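PDB 1TV3: monomethylamine methyltransferase MtmB1 from Methanosarcina barkeri, which transfers the methyl group of monomethylamine to the corrinoid cofactor of its partner protein MtmC, a step of methanogenesis from methylamine. Local coordinates for residues H228-L233 with S244-Y249; S253-D258 with A291-D296; S305-E310 with Y334-G339. All coordinates share one frame; numbering follows the deposited sequence.

All three contacts belong to one TIM barrel, and all touch the bound group BG4. Contacts 1 and 2 are neighbours, with centres about 9 Å apart. They share the barrel wall: strand 227-231 pairs with strand 255-259, and His228 O lies 2.7 Å from Met257 N, a probable hydrogen bond. Contact 1 joins strand 227-231 to its outer helix, while contact 2 continues the sheet to strand 293-300. Contact 3 lies on the other side of the chain's centre, with its centre about 26 Å from that of contact 1 and 23 Å from that of contact 2. Glu229, Met257, Leu295 and Tyr335 approach BG4 from these different parts of the barrel.

Contact 1 (H228-L233 with S244-Y249); sequences HEVSQL and SVIAHY. With BG4 (5-(hydroxy-methyl-amino)-3-methyl-pyrrolidine-2-carboxylic acid), chain B.
His228 CB and Val245 CG1 lie on opposite faces of the Tyr249 ring. His228 CB sits over the centre of one face, 3.4 Å from the ring centroid, in a CH-pi contact. Val245 CG1, from the preceding turn of the same helix, covers the opposite face nearer the rim. Glu229 O lies at the ring edge, in the plane. There Tyr249 OH donates a hydrogen bond of 2.8 Å to Glu229 O, meeting the carbonyl at a C=O...O angle of 140°.

The His228 ring adds an edge-to-face stack on Tyr249. Its edge points at the tyrosine face, with planes at 69° and centroids 4.9 Å apart. With CG anti to the carbonyl carbon (chi1 -63°), the His228 ring leads away from the helix beyond CB, and its ND1 stays near Tyr249 CE2. His228 NE2 is bonded to Thr223 O.

Further along the strand, Val230 CG2 meets Ile246 CG1 at 3.8 Å, the two side chains crossing at about a right angle. Glu229 points the other way. Its CB comes within 3.2 Å of BG4 O2, and its OE1 lies 3.3 Å from BG4 C7.

Strand 227-231 and helix 240-251 run nearly antiparallel, with segment axes 9.1 Å apart. This is a strand packed under the next helix, the beta-alpha unit of a TIM barrel, with Glu229 facing the ligand pocket.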
loop_
_atom_site.group_PDB
_atom_site.type_symbol
_atom_site.label_atom_id
_atom_site.label_comp_id
_atom_site.label_asym_id
_atom_site.label_seq_id
_atom_site.Cartn_x
_atom_site.Cartn_y
_atom_site.Cartn_z
ATOM N N HIS A 228 -7.957 1.739 20.010
ATOM C CA HIS A 228 -7.304 0.646 20.728
ATOM C C HIS A 228 -7.510 0.795 22.227
ATOM O O HIS A 228 -7.105 1.788 22.828
ATOM C CB HIS A 228 -5.820 0.618 20.374
ATOM C CG HIS A 228 -5.572 0.340 18.925
ATOM N ND1 HIS A 228 -4.902 -0.781 18.483
ATOM C CD2 HIS A 228 -5.974 1.000 17.813
ATOM C CE1 HIS A 228 -4.907 -0.803 17.164
ATOM N NE2 HIS A 228 -5.552 0.267 16.731
ATOM N N GLU A 229 -8.130 -0.214 22.824
ATOM C CA GLU A 229 -8.454 -0.168 24.236
ATOM C C GLU A 229 -7.389 -0.591 25.230
ATOM O O GLU A 229 -6.613 -1.512 24.989
ATOM C CB GLU A 229 -9.724 -0.992 24.497
ATOM C CG GLU A 229 -9.548 -2.517 24.419
ATOM C CD GLU A 229 -8.866 -3.115 25.652
ATOM O OE1 GLU A 229 -9.002 -2.534 26.755
ATOM O OE2 GLU A 229 -8.208 -4.175 25.526
ATOM N N VAL A 230 -7.373 0.119 26.351
ATOM C CA VAL A 230 -6.496 -0.169 27.476
ATOM C C VAL A 230 -7.328 0.278 28.678
ATOM O O VAL A 230 -7.945 1.348 28.654
ATOM C CB VAL A 230 -5.158 0.597 27.406
ATOM C CG1 VAL A 230 -5.392 2.098 27.417
ATOM C CG2 VAL A 230 -4.277 0.169 28.572
ATOM N N SER A 231 -7.365 -0.548 29.719
ATOM C CA SER A 231 -8.185 -0.247 30.887
ATOM C C SER A 231 -7.477 0.092 32.183
ATOM O O SER A 231 -6.575 -0.626 32.617
ATOM C CB SER A 231 -9.125 -1.423 31.173
ATOM O OG SER A 231 -9.918 -1.741 30.047
ATOM N N GLN A 232 -7.908 1.182 32.810
ATOM C CA GLN A 232 -7.364 1.573 34.104
ATOM C C GLN A 232 -8.151 0.736 35.117
ATOM O O GLN A 232 -9.274 0.312 34.830
ATOM C CB GLN A 232 -7.615 3.052 34.385
ATOM C CG GLN A 232 -6.876 4.020 33.486
ATOM C CD GLN A 232 -6.997 5.441 33.991
ATOM O OE1 GLN A 232 -6.664 5.723 35.143
ATOM N NE2 GLN A 232 -7.477 6.346 33.135
ATOM N N LEU A 233 -7.575 0.502 36.291
ATOM C CA LEU A 233 -8.250 -0.283 37.322
ATOM C C LEU A 233 -8.951 0.637 38.331
ATOM O O LEU A 233 -8.995 1.852 38.132
ATOM C CB LEU A 233 -7.236 -1.196 38.019
ATOM C CG LEU A 233 -6.445 -2.092 37.054
ATOM C CD1 LEU A 233 -5.458 -2.962 37.826
ATOM C CD2 LEU A 233 -7.412 -2.966 36.263
ATOM N N SER A 244 2.601 -2.200 29.054
ATOM C CA SER A 244 3.265 -2.738 27.869
ATOM C C SER A 244 2.371 -2.605 26.637
ATOM O O SER A 244 2.853 -2.319 25.540
ATOM C CB SER A 244 3.638 -4.209 28.071
ATOM O OG SER A 244 4.834 -4.330 28.820
ATOM N N VAL A 245 1.069 -2.819 26.814
ATOM C CA VAL A 245 0.139 -2.698 25.697
ATOM C C VAL A 245 0.163 -1.262 25.178
ATOM O O VAL A 245 0.155 -1.030 23.967
ATOM C CB VAL A 245 -1.295 -3.080 26.112
ATOM C CG1 VAL A 245 -2.266 -2.782 24.979
ATOM C CG2 VAL A 245 -1.350 -4.565 26.463
ATOM N N ILE A 246 0.203 -0.301 26.096
ATOM C CA ILE A 246 0.254 1.106 25.719
ATOM C C ILE A 246 1.492 1.375 24.849
ATOM O O ILE A 246 1.408 2.068 23.832
ATOM C CB ILE A 246 0.287 2.013 26.981
ATOM C CG1 ILE A 246 -1.070 1.952 27.693
ATOM C CG2 ILE A 246 0.617 3.457 26.593
ATOM C CD1 ILE A 246 -1.064 2.535 29.096
ATOM N N ALA A 247 2.636 0.817 25.244
ATOM C CA ALA A 247 3.874 1.001 24.494
ATOM C C ALA A 247 3.713 0.475 23.068
ATOM O O ALA A 247 4.242 1.047 22.117
ATOM C CB ALA A 247 5.031 0.283 25.192
ATOM N N HIS A 248 2.978 -0.619 22.928
ATOM C CA HIS A 248 2.741 -1.218 21.624
ATOM C C HIS A 248 1.859 -0.318 20.758
ATOM O O HIS A 248 2.173 -0.068 19.595
ATOM C CB HIS A 248 2.103 -2.595 21.811
ATOM C CG HIS A 248 1.477 -3.152 20.572
ATOM N ND1 HIS A 248 0.113 -3.212 20.391
ATOM C CD2 HIS A 248 2.030 -3.690 19.458
ATOM C CE1 HIS A 248 -0.150 -3.765 19.221
ATOM N NE2 HIS A 248 0.996 -4.065 18.636
ATOM N N TYR A 249 0.761 0.173 21.327
ATOM C CA TYR A 249 -0.145 1.057 20.596
ATOM C C TYR A 249 0.601 2.290 20.087
ATOM O O TYR A 249 0.447 2.688 18.929
ATOM C CB TYR A 249 -1.294 1.506 21.500
ATOM C CG TYR A 249 -2.282 0.420 21.871
ATOM C CD1 TYR A 249 -3.167 0.602 22.937
ATOM C CD2 TYR A 249 -2.348 -0.779 21.157
ATOM C CE1 TYR A 249 -4.093 -0.377 23.283
ATOM C CE2 TYR A 249 -3.274 -1.770 21.496
ATOM C CZ TYR A 249 -4.144 -1.558 22.562
ATOM O OH TYR A 249 -5.067 -2.521 22.912
HETATM C C1 BG4 B . -16.244 -0.132 24.980
HETATM C C2 BG4 B . -16.298 -0.878 26.311
HETATM C C3 BG4 B . -16.734 -2.327 26.137
HETATM C C4 BG4 B . -15.425 -3.131 26.110
HETATM C C5 BG4 B . -14.430 -2.364 26.981
HETATM C C6 BG4 B . -17.560 -2.629 27.283
HETATM N N1 BG4 B . -14.945 -0.932 27.026
HETATM O O1 BG4 B . -17.238 0.511 24.605
HETATM N N2 BG4 B . -13.123 -2.368 26.380
HETATM O O2 BG4 B . -12.834 -1.632 25.145
HETATM C C7 BG4 B . -12.142 -1.940 27.366
#

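Contact 2 (S253-D258 with A291-D296); sequences SDIIMD and ASWHLD. With BG4 (5-(hydroxy-methyl-amino)-3-methyl-pyrrolidine-2-carboxylic acid), chain B.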
loop_
_atom_site.group_PDB
_atom_site.type_symbol
_atom_site.label_atom_id
_atom_site.label_comp_id
_atom_site.label_asym_id
_atom_site.label_seq_id
_atom_site.Cartn_x
_atom_site.Cartn_y
_atom_site.Cartn_z
ATOM N N SER A 253 1.529 3.756 16.070
ATOM C CA SER A 253 0.792 4.971 15.721
ATOM C C SER A 253 -0.728 4.730 15.742
ATOM O O SER A 253 -1.462 5.275 14.916
ATOM C CB SER A 253 1.230 5.465 14.330
ATOM O OG SER A 253 0.938 6.844 14.136
ATOM N N ASP A 254 -1.190 3.920 16.696
ATOM C CA ASP A 254 -2.615 3.601 16.840
ATOM C C ASP A 254 -3.392 4.629 17.661
ATOM O O ASP A 254 -2.860 5.206 18.613
ATOM C CB ASP A 254 -2.812 2.256 17.553
ATOM C CG ASP A 254 -2.374 1.075 16.727
ATOM O OD1 ASP A 254 -2.514 1.119 15.486
ATOM O OD2 ASP A 254 -1.918 0.085 17.336
ATOM N N ILE A 255 -4.659 4.838 17.303
ATOM C CA ILE A 255 -5.515 5.742 18.065
ATOM C C ILE A 255 -5.731 4.983 19.378
ATOM O O ILE A 255 -6.129 3.815 19.364
ATOM C CB ILE A 255 -6.886 5.960 17.376
ATOM C CG1 ILE A 255 -6.709 6.780 16.094
ATOM C CG2 ILE A 255 -7.853 6.648 18.332
ATOM C CD1 ILE A 255 -6.052 8.121 16.311
ATOM N N ILE A 256 -5.471 5.639 20.502
ATOM C CA ILE A 256 -5.601 4.993 21.803
ATOM C C ILE A 256 -6.807 5.421 22.629
ATOM O O ILE A 256 -7.033 6.612 22.856
ATOM C CB ILE A 256 -4.326 5.231 22.657
ATOM C CG1 ILE A 256 -3.112 4.603 21.964
ATOM C CG2 ILE A 256 -4.515 4.656 24.065
ATOM C CD1 ILE A 256 -1.793 4.802 22.711
ATOM N N MET A 257 -7.583 4.439 23.078
ATOM C CA MET A 257 -8.739 4.715 23.917
ATOM C C MET A 257 -8.479 4.160 25.310
ATOM O O MET A 257 -8.418 2.943 25.503
ATOM C CB MET A 257 -10.017 4.065 23.378
ATOM C CG MET A 257 -11.211 4.325 24.304
ATOM S SD MET A 257 -12.559 3.134 24.179
ATOM C CE MET A 257 -11.885 1.789 25.151
ATOM N N ASP A 258 -8.316 5.057 26.274
ATOM C CA ASP A 258 -8.087 4.664 27.655
ATOM C C ASP A 258 -9.447 4.632 28.341
ATOM O O ASP A 258 -10.223 5.577 28.227
ATOM C CB ASP A 258 -7.185 5.687 28.343
ATOM C CG ASP A 258 -7.124 5.495 29.847
ATOM O OD1 ASP A 258 -6.124 4.931 30.343
ATOM O OD2 ASP A 258 -8.086 5.910 30.528
ATOM N N ALA A 291 -3.462 8.525 25.861
ATOM C CA ALA A 291 -4.731 8.326 25.174
ATOM C C ALA A 291 -5.127 9.398 24.161
ATOM O O ALA A 291 -4.851 10.590 24.347
ATOM C CB ALA A 291 -5.839 8.177 26.202
ATOM N N SER A 292 -5.778 8.955 23.087
ATOM C CA SER A 292 -6.287 9.858 22.061
ATOM C C SER A 292 -7.620 10.351 22.624
ATOM O O SER A 292 -8.001 11.505 22.433
ATOM C CB SER A 292 -6.515 9.112 20.743
ATOM O OG SER A 292 -5.288 8.663 20.197
ATOM N N TRP A 293 -8.323 9.454 23.315
ATOM C CA TRP A 293 -9.590 9.783 23.965
ATOM C C TRP A 293 -9.832 8.848 25.145
ATOM O O TRP A 293 -9.254 7.762 25.213
ATOM C CB TRP A 293 -10.775 9.737 22.985
ATOM C CG TRP A 293 -11.115 8.398 22.385
ATOM C CD1 TRP A 293 -10.463 7.765 21.363
ATOM C CD2 TRP A 293 -12.266 7.593 22.687
ATOM N NE1 TRP A 293 -11.143 6.624 21.001
ATOM C CE2 TRP A 293 -12.253 6.494 21.797
ATOM C CE3 TRP A 293 -13.310 7.697 23.620
ATOM C CZ2 TRP A 293 -13.246 5.502 21.810
ATOM C CZ3 TRP A 293 -14.300 6.712 23.634
ATOM C CH2 TRP A 293 -14.258 5.628 22.730
ATOM N N HIS A 294 -10.678 9.281 26.078
ATOM C CA HIS A 294 -10.969 8.501 27.279
ATOM C C HIS A 294 -12.412 8.023 27.359
ATOM O O HIS A 294 -13.344 8.805 27.182
ATOM C CB HIS A 294 -10.654 9.331 28.532
ATOM C CG HIS A 294 -10.977 8.636 29.821
ATOM N ND1 HIS A 294 -10.238 7.578 30.305
ATOM C CD2 HIS A 294 -11.975 8.837 30.717
ATOM C CE1 HIS A 294 -10.764 7.158 31.443
ATOM N NE2 HIS A 294 -11.819 7.905 31.715
ATOM N N LEU A 295 -12.586 6.736 27.639
ATOM C CA LEU A 295 -13.914 6.151 27.770
ATOM C C LEU A 295 -14.270 6.026 29.257
ATOM O O LEU A 295 -13.568 5.355 30.017
ATOM C CB LEU A 295 -13.948 4.764 27.127
ATOM C CG LEU A 295 -15.297 4.043 27.241
ATOM C CD1 LEU A 295 -16.341 4.737 26.370
ATOM C CD2 LEU A 295 -15.132 2.598 26.821
ATOM N N ASP A 296 -15.359 6.671 29.663
ATOM C CA ASP A 296 -15.815 6.630 31.055
ATOM C C ASP A 296 -16.821 5.482 31.204
ATOM O O ASP A 296 -17.064 4.728 30.254
ATOM C CB ASP A 296 -16.480 7.965 31.418
ATOM C CG ASP A 296 -16.683 8.148 32.921
ATOM O OD1 ASP A 296 -16.444 7.204 33.702
ATOM O OD2 ASP A 296 -17.094 9.257 33.320
HETATM C C1 BG4 B . -16.244 -0.132 24.980
HETATM C C2 BG4 B . -16.298 -0.878 26.311
HETATM C C3 BG4 B . -16.734 -2.327 26.137
HETATM C C4 BG4 B . -15.425 -3.131 26.110
HETATM C C5 BG4 B . -14.430 -2.364 26.981
HETATM C C6 BG4 B . -17.560 -2.629 27.283
HETATM N N1 BG4 B . -14.945 -0.932 27.026
HETATM O O1 BG4 B . -17.238 0.511 24.605
HETATM N N2 BG4 B . -13.123 -2.368 26.380
HETATM O O2 BG4 B . -12.834 -1.632 25.145
HETATM C C7 BG4 B . -12.142 -1.940 27.366
#
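Met257 lies across one face of the Trp293 indole. Its CG stands over the six-membered ring, 3.5 Å from the centroid and 14° off the normal, a CH-pi contact. Its SD approaches the same ring obliquely, 3.8 Å from the centroid, a Met-aromatic contact. The extended start of Met257, with CG anti to the backbone N (chi1 178°), carries the sulfur onward to Leu295, where Met257 SD touches Leu295 CB at 3.6 Å. Beyond it, Met257 CE and Leu295 CD2 both border BG4, with CD2 of Leu295 3.5 Å from BG4 C1.

Asp258 and His294 are paired on the face of the sheet opposite to Met257 and Trp293. His294 ND1 donates to Asp258 OD2 at 2.7 Å, and the carboxylate and imidazole planes are 29° apart. The oxygen uses its anti lone pair and lies in the ring plane. Asp258 OD2 also accepts from Gln232 NE2, and Asp258 OD1 bonds to Ser289 OG.

The backbones pair in parallel. Ile256 O takes two donors, Ser292 N at 2.7 Å and Trp293 N at 3.2 Å, and Leu295 N donates to Asp258 O. Ser292 OG, itself bonded to Gln99 OE1, accepts from Ile256 N at 3.0 Å.

Strand 255-259 is flanked in the barrel by strand 227-231 and strand 293-300. Helix 271-288, the crossover between the two strands of this contact, packs through Ala285 on both Asp258 and His294.

Contact 3 (S305-E310 with Y334-G339); sequences STNTRE and YYPCAG. With BG4 (5-(hydroxy-methyl-amino)-3-methyl-pyrrolidine-2-carboxylic acid), chain B.
Two loop backbones meet where Ser305 and Tyr335 bring their CA atoms to 5.1 Å, and Tyr335 O accepts two hydrogen bonds. Ser305 OG donates to Tyr335 O at 2.7 Å, and Thr306 N donates to the same Tyr335 O at 3.1 Å.

Ser305 OG also accepts from Asn307 N, an ST turn that fixes the hydroxyl between the two segments. In return, Tyr335 N donates to Thr306 OG1 at 2.8 Å, with an N-H...O angle of 164°. With chi1 at 51°, between its backbone N and carbonyl carbon, the Thr306 hydroxyl faces Tyr335 N, and it is also bonded to Gln352 OE1.

The segments follow strands 293-300 and 330-333, neighbours in the TIM barrel, and the bonds tie together the loops leaving them. Thr308 then takes the N-cap position of helix 309-325.

Asn307 OD1 comes up to Pro336 CA at 3.2 Å, while its ND2 is bonded to Glu348 OE2. On another side of the serine, Cys337 SG packs on Ser305 CB at 3.6 Å. Thr306 CG2 touches Tyr335 CB at 4.0 Å. The Tyr335 ring extends from there toward the ligand, where its OH lies 3.2 Å from the methyl carbon C6 of BG4.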
loop_
_atom_site.group_PDB
_atom_site.type_symbol
_atom_site.label_atom_id
_atom_site.label_comp_id
_atom_site.label_asym_id
_atom_site.label_seq_id
_atom_site.Cartn_x
_atom_site.Cartn_y
_atom_site.Cartn_z
ATOM N N SER A 305 -24.918 -1.091 36.875
ATOM C CA SER A 305 -25.376 -0.360 35.697
ATOM C C SER A 305 -24.781 1.043 35.640
ATOM O O SER A 305 -24.456 1.637 36.670
ATOM C CB SER A 305 -26.903 -0.261 35.695
ATOM O OG SER A 305 -27.351 0.630 34.689
ATOM N N THR A 306 -24.648 1.568 34.424
ATOM C CA THR A 306 -24.098 2.900 34.208
ATOM C C THR A 306 -25.196 3.956 34.107
ATOM O O THR A 306 -24.906 5.150 34.010
ATOM C CB THR A 306 -23.280 2.958 32.904
ATOM O OG1 THR A 306 -24.071 2.430 31.826
ATOM C CG2 THR A 306 -21.992 2.162 33.037
ATOM N N ASN A 307 -26.454 3.528 34.125
ATOM C CA ASN A 307 -27.544 4.485 34.001
ATOM C C ASN A 307 -28.423 4.690 35.237
ATOM O O ASN A 307 -29.610 5.000 35.114
ATOM C CB ASN A 307 -28.422 4.136 32.790
ATOM C CG ASN A 307 -28.900 2.701 32.805
ATOM O OD1 ASN A 307 -28.383 1.856 32.075
ATOM N ND2 ASN A 307 -29.893 2.415 33.643
ATOM N N THR A 308 -27.853 4.520 36.426
ATOM C CA THR A 308 -28.627 4.760 37.638
ATOM C C THR A 308 -28.534 6.267 37.850
ATOM O O THR A 308 -27.678 6.928 37.258
ATOM C CB THR A 308 -28.035 4.052 38.878
ATOM O OG1 THR A 308 -26.792 4.666 39.232
ATOM C CG2 THR A 308 -27.817 2.568 38.599
ATOM N N ARG A 309 -29.411 6.813 38.685
ATOM C CA ARG A 309 -29.412 8.245 38.945
ATOM C C ARG A 309 -28.021 8.752 39.332
ATOM O O ARG A 309 -27.554 9.768 38.810
ATOM C CB ARG A 309 -30.423 8.570 40.049
ATOM C CG ARG A 309 -30.543 10.044 40.403
ATOM C CD ARG A 309 -31.687 10.259 41.386
ATOM N NE ARG A 309 -32.979 9.942 40.780
ATOM C CZ ARG A 309 -33.712 10.807 40.085
ATOM N NH1 ARG A 309 -33.284 12.051 39.914
ATOM N NH2 ARG A 309 -34.866 10.427 39.552
ATOM N N GLU A 310 -27.356 8.034 40.234
ATOM C CA GLU A 310 -26.028 8.432 40.692
ATOM C C GLU A 310 -24.943 8.353 39.615
ATOM O O GLU A 310 -24.137 9.276 39.477
ATOM C CB GLU A 310 -25.601 7.583 41.897
ATOM C CG GLU A 310 -26.543 7.683 43.095
ATOM C CD GLU A 310 -27.611 6.607 43.100
ATOM O OE1 GLU A 310 -27.882 6.011 42.033
ATOM O OE2 GLU A 310 -28.190 6.362 44.178
ATOM N N TYR A 334 -22.303 2.028 27.772
ATOM C CA TYR A 334 -23.651 1.704 28.226
ATOM C C TYR A 334 -23.908 0.309 28.786
ATOM O O TYR A 334 -23.805 -0.694 28.070
ATOM C CB TYR A 334 -24.635 1.964 27.072
ATOM C CG TYR A 334 -24.735 3.419 26.667
ATOM C CD1 TYR A 334 -23.594 4.154 26.334
ATOM C CD2 TYR A 334 -25.968 4.075 26.659
ATOM C CE1 TYR A 334 -23.678 5.506 26.012
ATOM C CE2 TYR A 334 -26.065 5.427 26.339
ATOM C CZ TYR A 334 -24.915 6.138 26.022
ATOM O OH TYR A 334 -24.998 7.485 25.754
ATOM N N TYR A 335 -24.264 0.262 30.068
ATOM C CA TYR A 335 -24.577 -0.994 30.746
ATOM C C TYR A 335 -25.944 -0.928 31.434
ATOM O O TYR A 335 -26.039 -0.605 32.620
ATOM C CB TYR A 335 -23.515 -1.334 31.796
ATOM C CG TYR A 335 -22.286 -2.031 31.256
ATOM C CD1 TYR A 335 -21.229 -1.307 30.693
ATOM C CD2 TYR A 335 -22.173 -3.421 31.321
ATOM C CE1 TYR A 335 -20.087 -1.954 30.210
ATOM C CE2 TYR A 335 -21.044 -4.075 30.843
ATOM C CZ TYR A 335 -20.005 -3.337 30.292
ATOM O OH TYR A 335 -18.888 -3.994 29.830
ATOM N N PRO A 336 -27.023 -1.215 30.689
ATOM C CA PRO A 336 -28.377 -1.189 31.252
ATOM C C PRO A 336 -28.609 -2.476 32.031
ATOM O O PRO A 336 -27.912 -3.464 31.810
ATOM C CB PRO A 336 -29.282 -1.133 30.015
ATOM C CG PRO A 336 -28.373 -0.653 28.909
ATOM C CD PRO A 336 -27.073 -1.338 29.224
ATOM N N CYS A 337 -29.589 -2.468 32.932
ATOM C CA CYS A 337 -29.914 -3.660 33.705
ATOM C C CYS A 337 -30.745 -4.615 32.851
ATOM O O CYS A 337 -30.457 -5.808 32.788
ATOM C CB CYS A 337 -30.714 -3.292 34.959
ATOM S SG CYS A 337 -29.807 -2.360 36.198
ATOM N N ALA A 338 -31.771 -4.084 32.194
ATOM C CA ALA A 338 -32.657 -4.900 31.368
ATOM C C ALA A 338 -31.998 -5.424 30.093
ATOM O O ALA A 338 -31.023 -4.854 29.598
ATOM C CB ALA A 338 -33.915 -4.111 31.019
ATOM N N GLY A 339 -32.550 -6.515 29.570
ATOM C CA GLY A 339 -32.022 -7.121 28.361
ATOM C C GLY A 339 -32.715 -6.613 27.110
ATOM O O GLY A 339 -33.664 -5.833 27.196
HETATM C C1 BG4 B . -16.244 -0.132 24.980
HETATM C C2 BG4 B . -16.298 -0.878 26.311
HETATM C C3 BG4 B . -16.734 -2.327 26.137
HETATM C C4 BG4 B . -15.425 -3.131 26.110
HETATM C C5 BG4 B . -14.430 -2.364 26.981
HETATM C C6 BG4 B . -17.560 -2.629 27.283
HETATM N N1 BG4 B . -14.945 -0.932 27.026
HETATM O O1 BG4 B . -17.238 0.511 24.605
HETATM N N2 BG4 B . -13.123 -2.368 26.380
HETATM O O2 BG4 B . -12.834 -1.632 25.145
HETATM C C7 BG4 B . -12.142 -1.940 27.366
#